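Local coordinates for protein BauA (Acinetobacter baumannii, PDB 6HCP) that takes up iron across the outer membrane of Acinetobacter baumannii as a TonB-dependent receptor for ferric preacinetobactin, at residues 530-535 with 557-562; 89-94 with 104-109; 508-513 with 534-539. All coordinates share one frame; numbering follows the deposited sequence.

Contact 1: 530-535 with 557-562. With C8E ((hydroxyethyloxy)tri(ethyloxy)octane), chain B; EDO (1,2-ethanediol), chain S.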
loop_
_atom_site.group_PDB
_atom_site.type_symbol
_atom_site.label_atom_id
_atom_site.label_comp_id
_atom_site.label_asym_id
_atom_site.label_seq_id
_atom_site.Cartn_x
_atom_site.Cartn_y
_atom_site.Cartn_z
ATOM N N ALA A 530 -6.327 -21.724 -32.953
ATOM C CA ALA A 530 -4.975 -21.753 -33.421
ATOM C C ALA A 530 -4.924 -21.015 -34.759
ATOM O O ALA A 530 -5.835 -21.130 -35.576
ATOM C CB ALA A 530 -4.506 -23.171 -33.552
ATOM N N PHE A 531 -3.860 -20.248 -34.973
ATOM C CA PHE A 531 -3.772 -19.440 -36.158
ATOM C C PHE A 531 -2.323 -19.360 -36.621
ATOM O O PHE A 531 -1.391 -19.507 -35.850
ATOM C CB PHE A 531 -4.339 -18.040 -35.904
ATOM C CG PHE A 531 -3.575 -17.241 -34.876
ATOM C CD1 PHE A 531 -2.432 -16.539 -35.217
ATOM C CD2 PHE A 531 -4.020 -17.170 -33.568
ATOM C CE1 PHE A 531 -1.743 -15.796 -34.267
ATOM C CE2 PHE A 531 -3.330 -16.434 -32.620
ATOM C CZ PHE A 531 -2.202 -15.729 -32.976
ATOM N N GLU A 532 -2.173 -19.096 -37.916
ATOM C CA GLU A 532 -0.923 -18.687 -38.498
ATOM C C GLU A 532 -1.210 -17.485 -39.394
ATOM O O GLU A 532 -2.119 -17.531 -40.236
ATOM C CB GLU A 532 -0.271 -19.815 -39.304
ATOM C CG GLU A 532 0.964 -19.359 -40.050
ATOM C CD GLU A 532 1.695 -20.462 -40.807
ATOM O OE1 GLU A 532 2.270 -21.343 -40.146
ATOM O OE2 GLU A 532 1.622 -20.462 -42.034
ATOM N N ILE A 533 -0.493 -16.386 -39.137
ATOM C CA ILE A 533 -0.704 -15.163 -39.895
ATOM C C ILE A 533 0.664 -14.719 -40.415
ATOM O O ILE A 533 1.531 -14.392 -39.592
ATOM C CB ILE A 533 -1.318 -14.053 -39.031
ATOM C CG1 ILE A 533 -2.669 -14.445 -38.431
ATOM C CG2 ILE A 533 -1.414 -12.758 -39.825
ATOM C CD1 ILE A 533 -3.092 -13.578 -37.258
ATOM N N THR A 534 0.770 -14.525 -41.732
ATOM C CA THR A 534 1.972 -13.973 -42.336
ATOM C C THR A 534 1.708 -12.542 -42.772
ATOM O O THR A 534 0.724 -12.263 -43.439
ATOM C CB THR A 534 2.480 -14.837 -43.504
ATOM O OG1 THR A 534 1.438 -14.934 -44.475
ATOM C CG2 THR A 534 2.900 -16.213 -43.043
ATOM N N LYS A 535 2.676 -11.659 -42.484
ATOM C CA LYS A 535 2.563 -10.258 -42.855
ATOM C C LYS A 535 3.818 -9.858 -43.625
ATOM O O LYS A 535 4.938 -9.960 -43.117
ATOM C CB LYS A 535 2.405 -9.354 -41.628
ATOM C CG LYS A 535 2.260 -7.873 -41.952
ATOM C CD LYS A 535 2.042 -6.969 -40.709
ATOM C CE LYS A 535 1.381 -5.648 -41.011
ATOM N NZ LYS A 535 2.229 -4.753 -41.836
ATOM N N GLU A 557 9.082 -10.772 -44.316
ATOM C CA GLU A 557 7.959 -11.457 -43.739
ATOM C C GLU A 557 8.111 -11.576 -42.224
ATOM O O GLU A 557 9.176 -11.954 -41.721
ATOM C CB GLU A 557 7.821 -12.842 -44.356
ATOM C CG GLU A 557 6.580 -13.581 -43.878
ATOM C CD GLU A 557 6.438 -14.956 -44.507
ATOM O OE1 GLU A 557 7.052 -15.935 -43.986
ATOM O OE2 GLU A 557 5.676 -15.042 -45.481
ATOM N N GLN A 558 6.967 -11.435 -41.548
ATOM C CA GLN A 558 6.788 -11.856 -40.175
ATOM C C GLN A 558 5.675 -12.913 -40.171
ATOM O O GLN A 558 4.675 -12.774 -40.882
ATOM C CB GLN A 558 6.414 -10.658 -39.306
ATOM C CG GLN A 558 6.160 -11.031 -37.839
ATOM C CD GLN A 558 6.006 -9.837 -36.922
ATOM O OE1 GLN A 558 6.514 -8.755 -37.193
ATOM N NE2 GLN A 558 5.244 -10.007 -35.851
ATOM N N ARG A 559 5.876 -13.964 -39.391
ATOM C CA ARG A 559 4.919 -15.039 -39.257
ATOM C C ARG A 559 4.583 -15.232 -37.781
ATOM O O ARG A 559 5.448 -15.585 -36.993
ATOM C CB ARG A 559 5.497 -16.356 -39.787
ATOM C CG ARG A 559 4.499 -17.505 -39.778
ATOM C CD ARG A 559 5.124 -18.810 -40.270
ATOM N NE ARG A 559 6.199 -19.272 -39.405
ATOM C CZ ARG A 559 7.282 -19.930 -39.829
ATOM N NH1 ARG A 559 8.251 -20.237 -38.988
ATOM N NH2 ARG A 559 7.379 -20.303 -41.090
ATOM N N ASN A 560 3.315 -14.992 -37.445
ATOM C CA ASN A 560 2.806 -15.177 -36.094
ATOM C C ASN A 560 1.949 -16.446 -36.050
ATOM O O ASN A 560 0.914 -16.532 -36.710
ATOM C CB ASN A 560 1.973 -13.978 -35.631
ATOM C CG ASN A 560 2.772 -12.741 -35.308
ATOM O OD1 ASN A 560 3.931 -12.616 -35.712
ATOM N ND2 ASN A 560 2.109 -11.765 -34.686
ATOM N N ARG A 561 2.409 -17.415 -35.265
ATOM C CA ARG A 561 1.667 -18.599 -34.978
ATOM C C ARG A 561 1.220 -18.524 -33.523
ATOM O O ARG A 561 2.012 -18.190 -32.645
ATOM C CB ARG A 561 2.520 -19.856 -35.179
ATOM C CG ARG A 561 2.856 -20.169 -36.628
ATOM C CD ARG A 561 3.925 -21.258 -36.746
ATOM N NE ARG A 561 4.032 -21.699 -38.130
ATOM C CZ ARG A 561 5.038 -22.413 -38.647
ATOM N NH1 ARG A 561 6.041 -22.814 -37.889
ATOM N NH2 ARG A 561 5.008 -22.750 -39.923
ATOM N N GLY A 562 -0.029 -18.902 -33.267
ATOM C CA GLY A 562 -0.537 -18.771 -31.932
ATOM C C GLY A 562 -1.587 -19.809 -31.596
ATOM O O GLY A 562 -2.268 -20.353 -32.473
HETATM C C1 C8E B . 2.328 -22.763 -31.562
HETATM C C2 C8E B . 1.262 -22.311 -32.542
HETATM C C3 C8E B . 0.609 -23.466 -33.298
HETATM C C4 C8E B . -0.078 -23.013 -34.583
HETATM C C5 C8E B . 0.427 -23.825 -35.770
HETATM C C6 C8E B . -0.276 -23.414 -37.055
HETATM C C7 C8E B . -1.785 -23.262 -36.859
HETATM C C8 C8E B . -2.506 -23.212 -38.202
HETATM O O9 C8E B . -3.902 -23.385 -37.986
HETATM C C10 C8E B . -4.657 -23.217 -39.193
HETATM C C11 C8E B . -5.065 -24.568 -39.800
HETATM O O12 C8E B . -5.922 -24.387 -40.944
HETATM C C13 C8E B . -6.742 -25.519 -41.255
HETATM C C14 C8E B . -7.920 -25.068 -42.109
HETATM O O15 C8E B . -7.733 -23.728 -42.589
HETATM C C16 C8E B . -7.647 -23.659 -44.020
HETATM C C17 C8E B . -8.665 -22.685 -44.605
HETATM O O18 C8E B . -10.012 -23.142 -44.407
HETATM C C19 C8E B . -10.534 -23.842 -45.540
HETATM C C20 C8E B . -12.038 -23.993 -45.393
HETATM O O21 C8E B . -12.438 -22.985 -44.465
HETATM C C1 EDO S . -1.886 -18.149 -44.326
HETATM O O1 EDO S . -1.738 -18.992 -45.471
HETATM C C2 EDO S . -0.967 -18.683 -43.267
HETATM O O2 EDO S . 0.352 -18.687 -43.820
HETATM O O HOH W 1 4.791 -20.720 -43.154
#
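Phe-531 lays its ring over Gly-562, with Gly-562 CA 3.8 Å from the ring centroid and 21° off the normal, a CH-pi contact. This is the tight end of the pairing: chi1 of 64° puts CG between backbone N and carbonyl carbon, swinging the ring across the strand gap to where Gly-562 carries no side chain. Arg-107 of the plug touches the same ring. On this side Asn-560 is also fixed, since Gln-558 NE2 donates to Asn-560 OD1 at 2.9 Å, in the plane of its own amide, while Asn-560 ND2 gives a hydrogen bond to the backbone O of Arg-107. Both ends of the Asn-560 amide are thus satisfied, which should set its rotation.

Strands 524-541 and 549-569 are neighbouring antiparallel staves of the transmembrane beta-barrel, joined by paired backbone bonds at Phe-531/Gly-562, Ile-533/Asn-560 and Lys-535/Gln-558; the ring over glycine matches the cross-strand arrangement known as aromatic rescue of glycine. Phe-531, Ile-533 and Asn-560 face the plug in the lumen.

The outer side is looser and wetter. Arg-561 takes Glu-532 side-on: NE donates to Glu-532 OE1 at 2.7 Å and NH2 to the same OE1 at 3.1 Å, the oxygen lying in the guanidinium plane but both nitrogens standing about 30° out of the carboxylate plane. Arg-559 lies over the face of the Arg-561 guanidinium, its NE 3.4 Å above the centre; Glu-532 probably offsets the two like charges. Glu-532 OE2 turns instead to a 1,2-ethanediol, whose O2 donates at 2.8 Å, and to a water held only weakly. Detergent carbon C2 rests against Arg-561 CB, 3.8 Å away.

Contact 2: 89-94 with 104-109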
loop_
_atom_site.group_PDB
_atom_site.type_symbol
_atom_site.label_atom_id
_atom_site.label_comp_id
_atom_site.label_asym_id
_atom_site.label_seq_id
_atom_site.Cartn_x
_atom_site.Cartn_y
_atom_site.Cartn_z
ATOM N N PRO A 89 -6.112 -12.530 -23.511
ATOM C CA PRO A 89 -4.700 -12.895 -23.645
ATOM C C PRO A 89 -4.142 -12.768 -25.070
ATOM O O PRO A 89 -2.937 -12.919 -25.268
ATOM C CB PRO A 89 -4.693 -14.376 -23.236
ATOM C CG PRO A 89 -6.068 -14.874 -23.651
ATOM C CD PRO A 89 -6.997 -13.699 -23.426
ATOM N N SER A 90 -5.008 -12.479 -26.043
ATOM C CA SER A 90 -4.548 -12.240 -27.405
ATOM C C SER A 90 -4.356 -10.744 -27.671
ATOM O O SER A 90 -4.053 -10.349 -28.805
ATOM C CB SER A 90 -5.505 -12.870 -28.403
ATOM O OG SER A 90 -5.385 -14.284 -28.351
ATOM N N ILE A 91 -4.565 -9.906 -26.649
ATOM C CA ILE A 91 -4.315 -8.483 -26.809
ATOM C C ILE A 91 -3.186 -8.075 -25.853
ATOM O O ILE A 91 -3.126 -8.533 -24.718
ATOM C CB ILE A 91 -5.617 -7.695 -26.581
ATOM C CG1 ILE A 91 -6.668 -8.156 -27.605
ATOM C CG2 ILE A 91 -5.355 -6.197 -26.624
ATOM C CD1 ILE A 91 -7.897 -7.339 -27.677
ATOM N N TYR A 92 -2.251 -7.279 -26.361
ATOM C CA TYR A 92 -1.131 -6.822 -25.554
ATOM C C TYR A 92 -1.022 -5.303 -25.636
ATOM O O TYR A 92 -1.062 -4.733 -26.731
ATOM C CB TYR A 92 0.186 -7.440 -26.017
ATOM C CG TYR A 92 1.381 -6.935 -25.255
ATOM C CD1 TYR A 92 1.567 -7.278 -23.921
ATOM C CD2 TYR A 92 2.261 -6.026 -25.827
ATOM C CE1 TYR A 92 2.582 -6.707 -23.169
ATOM C CE2 TYR A 92 3.280 -5.455 -25.090
ATOM C CZ TYR A 92 3.471 -5.833 -23.768
ATOM O OH TYR A 92 4.458 -5.243 -23.044
ATOM N N THR A 93 -0.822 -4.672 -24.476
ATOM C CA THR A 93 -0.461 -3.259 -24.402
ATOM C C THR A 93 0.813 -3.125 -23.567
ATOM O O THR A 93 1.020 -3.874 -22.601
ATOM C CB THR A 93 -1.604 -2.387 -23.844
ATOM O OG1 THR A 93 -1.168 -1.024 -23.851
ATOM C CG2 THR A 93 -2.015 -2.788 -22.446
ATOM N N ASN A 94 1.620 -2.108 -23.886
ATOM C CA ASN A 94 2.776 -1.759 -23.108
ATOM C C ASN A 94 2.337 -1.110 -21.775
ATOM O O ASN A 94 3.134 -1.001 -20.874
ATOM C CB ASN A 94 3.729 -0.845 -23.871
ATOM C CG ASN A 94 3.110 0.459 -24.292
ATOM O OD1 ASN A 94 2.135 0.470 -25.064
ATOM N ND2 ASN A 94 3.619 1.552 -23.735
ATOM N N TYR A 104 -2.025 -0.939 -28.630
ATOM C CA TYR A 104 -2.275 -2.353 -28.392
ATOM C C TYR A 104 -2.027 -3.182 -29.666
ATOM O O TYR A 104 -2.023 -2.681 -30.776
ATOM C CB TYR A 104 -3.698 -2.592 -27.874
ATOM C CG TYR A 104 -4.792 -1.942 -28.679
ATOM C CD1 TYR A 104 -5.388 -2.587 -29.749
ATOM C CD2 TYR A 104 -5.281 -0.693 -28.337
ATOM C CE1 TYR A 104 -6.332 -1.955 -30.542
ATOM C CE2 TYR A 104 -6.262 -0.070 -29.093
ATOM C CZ TYR A 104 -6.789 -0.695 -30.203
ATOM O OH TYR A 104 -7.743 -0.053 -30.962
ATOM N N TYR A 105 -1.679 -4.443 -29.427
ATOM C CA TYR A 105 -1.497 -5.470 -30.416
ATOM C C TYR A 105 -2.623 -6.496 -30.260
ATOM O O TYR A 105 -3.041 -6.799 -29.135
ATOM C CB TYR A 105 -0.153 -6.171 -30.221
ATOM C CG TYR A 105 1.062 -5.302 -30.400
ATOM C CD1 TYR A 105 1.479 -4.444 -29.396
ATOM C CD2 TYR A 105 1.901 -5.483 -31.485
ATOM C CE1 TYR A 105 2.618 -3.671 -29.534
ATOM C CE2 TYR A 105 3.002 -4.663 -31.681
ATOM C CZ TYR A 105 3.396 -3.801 -30.677
ATOM O OH TYR A 105 4.511 -3.049 -30.852
ATOM N N ILE A 106 -3.053 -7.073 -31.384
ATOM C CA ILE A 106 -3.983 -8.192 -31.407
ATOM C C ILE A 106 -3.327 -9.322 -32.215
ATOM O O ILE A 106 -2.818 -9.079 -33.312
ATOM C CB ILE A 106 -5.346 -7.759 -32.000
ATOM C CG1 ILE A 106 -5.923 -6.536 -31.269
ATOM C CG2 ILE A 106 -6.312 -8.926 -31.986
ATOM C CD1 ILE A 106 -7.198 -5.986 -31.855
ATOM N N ARG A 107 -3.285 -10.529 -31.634
ATOM C CA ARG A 107 -2.617 -11.680 -32.229
ATOM C C ARG A 107 -1.186 -11.308 -32.643
ATOM O O ARG A 107 -0.650 -11.827 -33.636
ATOM C CB ARG A 107 -3.420 -12.217 -33.415
ATOM C CG ARG A 107 -4.662 -12.972 -32.972
ATOM C CD ARG A 107 -5.309 -13.802 -34.066
ATOM N NE ARG A 107 -6.368 -14.616 -33.507
ATOM C CZ ARG A 107 -7.220 -15.353 -34.208
ATOM N NH1 ARG A 107 -7.300 -15.216 -35.528
ATOM N NH2 ARG A 107 -8.075 -16.122 -33.556
ATOM N N GLY A 108 -0.560 -10.437 -31.845
ATOM C CA GLY A 108 0.844 -10.124 -31.967
ATOM C C GLY A 108 1.173 -9.143 -33.076
ATOM O O GLY A 108 2.357 -8.925 -33.362
ATOM N N TYR A 109 0.157 -8.521 -33.679
ATOM C CA TYR A 109 0.348 -7.475 -34.665
ATOM C C TYR A 109 -0.321 -6.178 -34.197
ATOM O O TYR A 109 -1.392 -6.211 -33.602
ATOM C CB TYR A 109 -0.275 -7.861 -36.007
ATOM C CG TYR A 109 0.499 -8.906 -36.766
ATOM C CD1 TYR A 109 1.764 -8.649 -37.252
ATOM C CD2 TYR A 109 -0.036 -10.167 -36.958
ATOM C CE1 TYR A 109 2.466 -9.606 -37.958
ATOM C CE2 TYR A 109 0.673 -11.150 -37.623
ATOM C CZ TYR A 109 1.909 -10.852 -38.160
ATOM O OH TYR A 109 2.576 -11.788 -38.895
HETATM O O HOH W 2 -1.178 -9.538 -29.146
#
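Tyr-92 and Tyr-105 form the hydrogen-bonded pair of this short antiparallel ladder: Tyr-92 N donates to Tyr-105 O at 2.9 Å, and Tyr-105 N returns a bond to Tyr-92 O at 2.8 Å. Their side chains lie side by side, pointing the same way, with the rings inclined to each other. Tyr-105 CD1 comes in at the edge of the Tyr-92 ring, 4.0 Å from Tyr-92 CD2, while Tyr-92 O sits at the edge of the Tyr-105 ring. Chi1 of 177° carries the Tyr-92 ring beside its own carbonyl, and chi1 of -63° sets the Tyr-105 ring beside its own N, so both flank the bond between those two groups. On the opposite face of the sheet Ile-91 and Ile-106, the non-hydrogen-bonded pair, lie side by side, pointing the same way, and touch through their CG1 atoms at 4.1 Å, with Ile-91 CG2 against Tyr-104 CB.

Beyond the pair, Ser-90 O takes the N-H of Arg-107 at 2.9 Å and a water bond at 3.0 Å; that water accepts from Gly-108 N, so one carbonyl ties down two successive residues of the turn.

Further out, helix 81-84 covers the isoleucine side through Ile-84. Barrel residues hold the polar ends: Arg-649 bonds Tyr-92 OH, while Glu-564 receives Ser-90 OG and, together with Glu-514, the guanidinium of Arg-107.

Ile-106 to Tyr-109 make a type I' turn, a common connection of a tight two-residue beta hairpin, here within the three-stranded antiparallel sheet of the plug domain that fills the barrel.

Contact 3: 508-513 with 534-539. With C8E ((hydroxyethyloxy)tri(ethyloxy)octane), chain B; EDO (1,2-ethanediol), chain S; EDO (1,2-ethanediol), chain E.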
loop_
_atom_site.group_PDB
_atom_site.type_symbol
_atom_site.label_atom_id
_atom_site.label_comp_id
_atom_site.label_asym_id
_atom_site.label_seq_id
_atom_site.Cartn_x
_atom_site.Cartn_y
_atom_site.Cartn_z
ATOM N N GLN A 508 -0.591 -4.827 -49.904
ATOM C CA GLN A 508 0.165 -5.978 -49.481
ATOM C C GLN A 508 -0.714 -6.904 -48.627
ATOM O O GLN A 508 -1.432 -6.440 -47.723
ATOM C CB GLN A 508 1.381 -5.497 -48.687
ATOM C CG GLN A 508 2.331 -4.643 -49.521
ATOM C CD GLN A 508 3.054 -5.517 -50.515
ATOM O OE1 GLN A 508 3.927 -6.293 -50.152
ATOM N NE2 GLN A 508 2.740 -5.325 -51.795
ATOM N N LYS A 509 -0.653 -8.207 -48.924
ATOM C CA LYS A 509 -1.564 -9.180 -48.326
ATOM C C LYS A 509 -0.933 -9.855 -47.107
ATOM O O LYS A 509 -0.072 -10.740 -47.225
ATOM C CB LYS A 509 -1.997 -10.231 -49.344
ATOM C CG LYS A 509 -2.836 -9.699 -50.482
ATOM C CD LYS A 509 -3.056 -10.707 -51.597
ATOM C CE LYS A 509 -4.045 -10.176 -52.612
ATOM N NZ LYS A 509 -4.327 -11.165 -53.689
ATOM N N THR A 510 -1.502 -9.540 -45.938
ATOM C CA THR A 510 -1.372 -10.354 -44.753
ATOM C C THR A 510 -2.326 -11.544 -44.917
ATOM O O THR A 510 -3.434 -11.359 -45.399
ATOM C CB THR A 510 -1.696 -9.515 -43.506
ATOM O OG1 THR A 510 -0.683 -8.517 -43.333
ATOM C CG2 THR A 510 -1.822 -10.359 -42.258
ATOM N N LYS A 511 -1.893 -12.737 -44.507
ATOM C CA LYS A 511 -2.699 -13.950 -44.742
ATOM C C LYS A 511 -2.820 -14.738 -43.446
ATOM O O LYS A 511 -1.819 -15.069 -42.816
ATOM C CB LYS A 511 -2.059 -14.843 -45.810
ATOM C CG LYS A 511 -1.881 -14.162 -47.162
ATOM C CD LYS A 511 -1.191 -15.008 -48.216
ATOM C CE LYS A 511 -1.289 -14.341 -49.575
ATOM N NZ LYS A 511 -0.420 -15.009 -50.574
ATOM N N GLN A 512 -4.062 -15.092 -43.121
ATOM C CA GLN A 512 -4.379 -15.891 -41.946
ATOM C C GLN A 512 -5.022 -17.218 -42.358
ATOM O O GLN A 512 -5.938 -17.258 -43.173
ATOM C CB GLN A 512 -5.365 -15.139 -41.058
ATOM C CG GLN A 512 -5.881 -15.977 -39.902
ATOM C CD GLN A 512 -6.763 -15.160 -38.992
ATOM O OE1 GLN A 512 -6.272 -14.399 -38.154
ATOM N NE2 GLN A 512 -8.069 -15.228 -39.228
ATOM N N GLN A 513 -4.589 -18.279 -41.693
ATOM C CA GLN A 513 -5.381 -19.498 -41.552
ATOM C C GLN A 513 -5.652 -19.719 -40.071
ATOM O O GLN A 513 -4.740 -19.556 -39.250
ATOM C CB GLN A 513 -4.603 -20.699 -42.091
ATOM C CG GLN A 513 -4.453 -20.696 -43.597
ATOM C CD GLN A 513 -3.711 -21.931 -44.050
ATOM O OE1 GLN A 513 -4.146 -23.059 -43.823
ATOM N NE2 GLN A 513 -2.505 -21.722 -44.538
ATOM N N THR A 534 0.770 -14.525 -41.732
ATOM C CA THR A 534 1.972 -13.973 -42.336
ATOM C C THR A 534 1.708 -12.542 -42.772
ATOM O O THR A 534 0.724 -12.263 -43.439
ATOM C CB THR A 534 2.480 -14.837 -43.504
ATOM O OG1 THR A 534 1.438 -14.934 -44.475
ATOM C CG2 THR A 534 2.900 -16.213 -43.043
ATOM N N LYS A 535 2.676 -11.659 -42.484
ATOM C CA LYS A 535 2.563 -10.258 -42.855
ATOM C C LYS A 535 3.818 -9.858 -43.625
ATOM O O LYS A 535 4.938 -9.960 -43.117
ATOM C CB LYS A 535 2.405 -9.354 -41.628
ATOM C CG LYS A 535 2.260 -7.873 -41.952
ATOM C CD LYS A 535 2.042 -6.969 -40.709
ATOM C CE LYS A 535 1.381 -5.648 -41.011
ATOM N NZ LYS A 535 2.229 -4.753 -41.836
ATOM N N PRO A 536 3.663 -9.322 -44.847
ATOM C CA PRO A 536 4.830 -8.931 -45.635
ATOM C C PRO A 536 5.386 -7.562 -45.210
ATOM O O PRO A 536 4.660 -6.737 -44.653
ATOM C CB PRO A 536 4.318 -8.884 -47.084
ATOM C CG PRO A 536 2.826 -8.683 -46.960
ATOM C CD PRO A 536 2.408 -9.252 -45.607
ATOM N N SER A 537 6.670 -7.330 -45.524
ATOM C CA SER A 537 7.273 -6.030 -45.398
ATOM C C SER A 537 8.211 -5.817 -46.594
ATOM O O SER A 537 8.608 -6.753 -47.276
ATOM C CB SER A 537 8.027 -5.877 -44.075
ATOM O OG SER A 537 9.124 -6.787 -44.025
ATOM N N SER A 538 8.519 -4.546 -46.830
ATOM C CA SER A 538 9.287 -4.127 -48.003
ATOM C C SER A 538 10.591 -3.468 -47.540
ATOM O O SER A 538 10.604 -2.833 -46.512
ATOM C CB SER A 538 8.464 -3.202 -48.849
ATOM O OG SER A 538 7.332 -3.870 -49.404
ATOM N N TYR A 539 11.661 -3.612 -48.325
ATOM C CA TYR A 539 12.930 -2.962 -48.014
ATOM C C TYR A 539 13.832 -2.923 -49.259
ATOM O O TYR A 539 13.617 -3.646 -50.222
ATOM C CB TYR A 539 13.608 -3.697 -46.856
ATOM C CG TYR A 539 13.818 -5.165 -47.100
ATOM C CD1 TYR A 539 14.912 -5.595 -47.825
ATOM C CD2 TYR A 539 12.985 -6.133 -46.568
ATOM C CE1 TYR A 539 15.101 -6.925 -48.141
ATOM C CE2 TYR A 539 13.186 -7.479 -46.836
ATOM C CZ TYR A 539 14.238 -7.876 -47.641
ATOM O OH TYR A 539 14.476 -9.184 -47.959
HETATM C C1 C8E B . 2.328 -22.763 -31.562
HETATM C C2 C8E B . 1.262 -22.311 -32.542
HETATM C C3 C8E B . 0.609 -23.466 -33.298
HETATM C C4 C8E B . -0.078 -23.013 -34.583
HETATM C C5 C8E B . 0.427 -23.825 -35.770
HETATM C C6 C8E B . -0.276 -23.414 -37.055
HETATM C C7 C8E B . -1.785 -23.262 -36.859
HETATM C C8 C8E B . -2.506 -23.212 -38.202
HETATM O O9 C8E B . -3.902 -23.385 -37.986
HETATM C C10 C8E B . -4.657 -23.217 -39.193
HETATM C C11 C8E B . -5.065 -24.568 -39.800
HETATM O O12 C8E B . -5.922 -24.387 -40.944
HETATM C C13 C8E B . -6.742 -25.519 -41.255
HETATM C C14 C8E B . -7.920 -25.068 -42.109
HETATM O O15 C8E B . -7.733 -23.728 -42.589
HETATM C C16 C8E B . -7.647 -23.659 -44.020
HETATM C C17 C8E B . -8.665 -22.685 -44.605
HETATM O O18 C8E B . -10.012 -23.142 -44.407
HETATM C C19 C8E B . -10.534 -23.842 -45.540
HETATM C C20 C8E B . -12.038 -23.993 -45.393
HETATM O O21 C8E B . -12.438 -22.985 -44.465
HETATM C C1 EDO S . -1.886 -18.149 -44.326
HETATM O O1 EDO S . -1.738 -18.992 -45.471
HETATM C C2 EDO S . -0.967 -18.683 -43.267
HETATM O O2 EDO S . 0.352 -18.687 -43.820
HETATM C C1 EDO E . 9.297 -8.032 -40.873
HETATM O O1 EDO E . 8.518 -8.249 -42.047
HETATM C C2 EDO E . 10.537 -8.896 -41.038
HETATM O O2 EDO E . 11.367 -8.288 -42.030
HETATM O O HOH W 3 5.572 -5.514 -48.146
HETATM O O HOH W 4 1.533 -12.924 -46.390
#
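The side-chain amide of Gln-508 has Pro-536 on one side of its plane and a bridging water on the other, with OE1 4.0 Å from Pro-536 CB. A bend at chi2 (-72°) brings the amide there as Gln-508 passes across the proline. The far end of the group, NE2, bonds Pro-506 O, so the amide is held at both ends: the water donates to OE1 and reaches on to Ser-538 OG, bridging the strands where the two side chains do not meet directly. The puckered ring of Pro-536 turns CG and CD toward strand 508-520, CD 3.3 Å from Lys-509 O and CG 3.9 Å from Gln-508 CB. A second amide, that of Gln-513, sits further along and sends its NE2 to O1 of a bound 1,2-ethanediol at 3.0 Å.

Backbone bonds between the segments are confined to Lys-511 and Thr-534, which exchange N-H to O in both directions. The next hydrogen-bonded position would set Lys-509 against Pro-536, and proline has no N-H to offer. Water takes over there, donating to Lys-509 O at 2.8 Å and contacting Thr-534 OG1 at 2.8 Å. With chi1 at 58° that hydroxyl turns toward the neighbouring strand, 3.7 Å from Lys-511 CB.

On the lumen side, Thr-510 OG1 butts against the alkyl chain of Lys-535, 3.3 Å from its CG, and Thr-510 CG2 packs over Thr-534 O. Val-157 of the plug touches both Thr-510 and Lys-535. The whole belongs to the antiparallel beta hairpin of strands 508-520 and 524-541, a repeating unit of up-and-down outer-membrane barrels, with its backbone ladder interrupted by proline.

Overall arrangement
From the N terminus, contact 2 comes first: within the plug it closes a short loop between 89-94 and 104-109 and is complete long before the other two begin. Contact 3 then closes the hairpin from 508-513 to 534-539. Contact 1 opens at 530, before contact 3 has ended, and closes at 557-562, so the two spans overlap and share Thr-534 and Lys-535; strand 524-541 is the middle stave of three. Plug and wall meet where the contact 2 turn abuts them: Tyr-109 OH bonds Ile-533 O of contact 1, and Arg-107 NH1 bonds Gln-512 OE1 of contact 3 weakly.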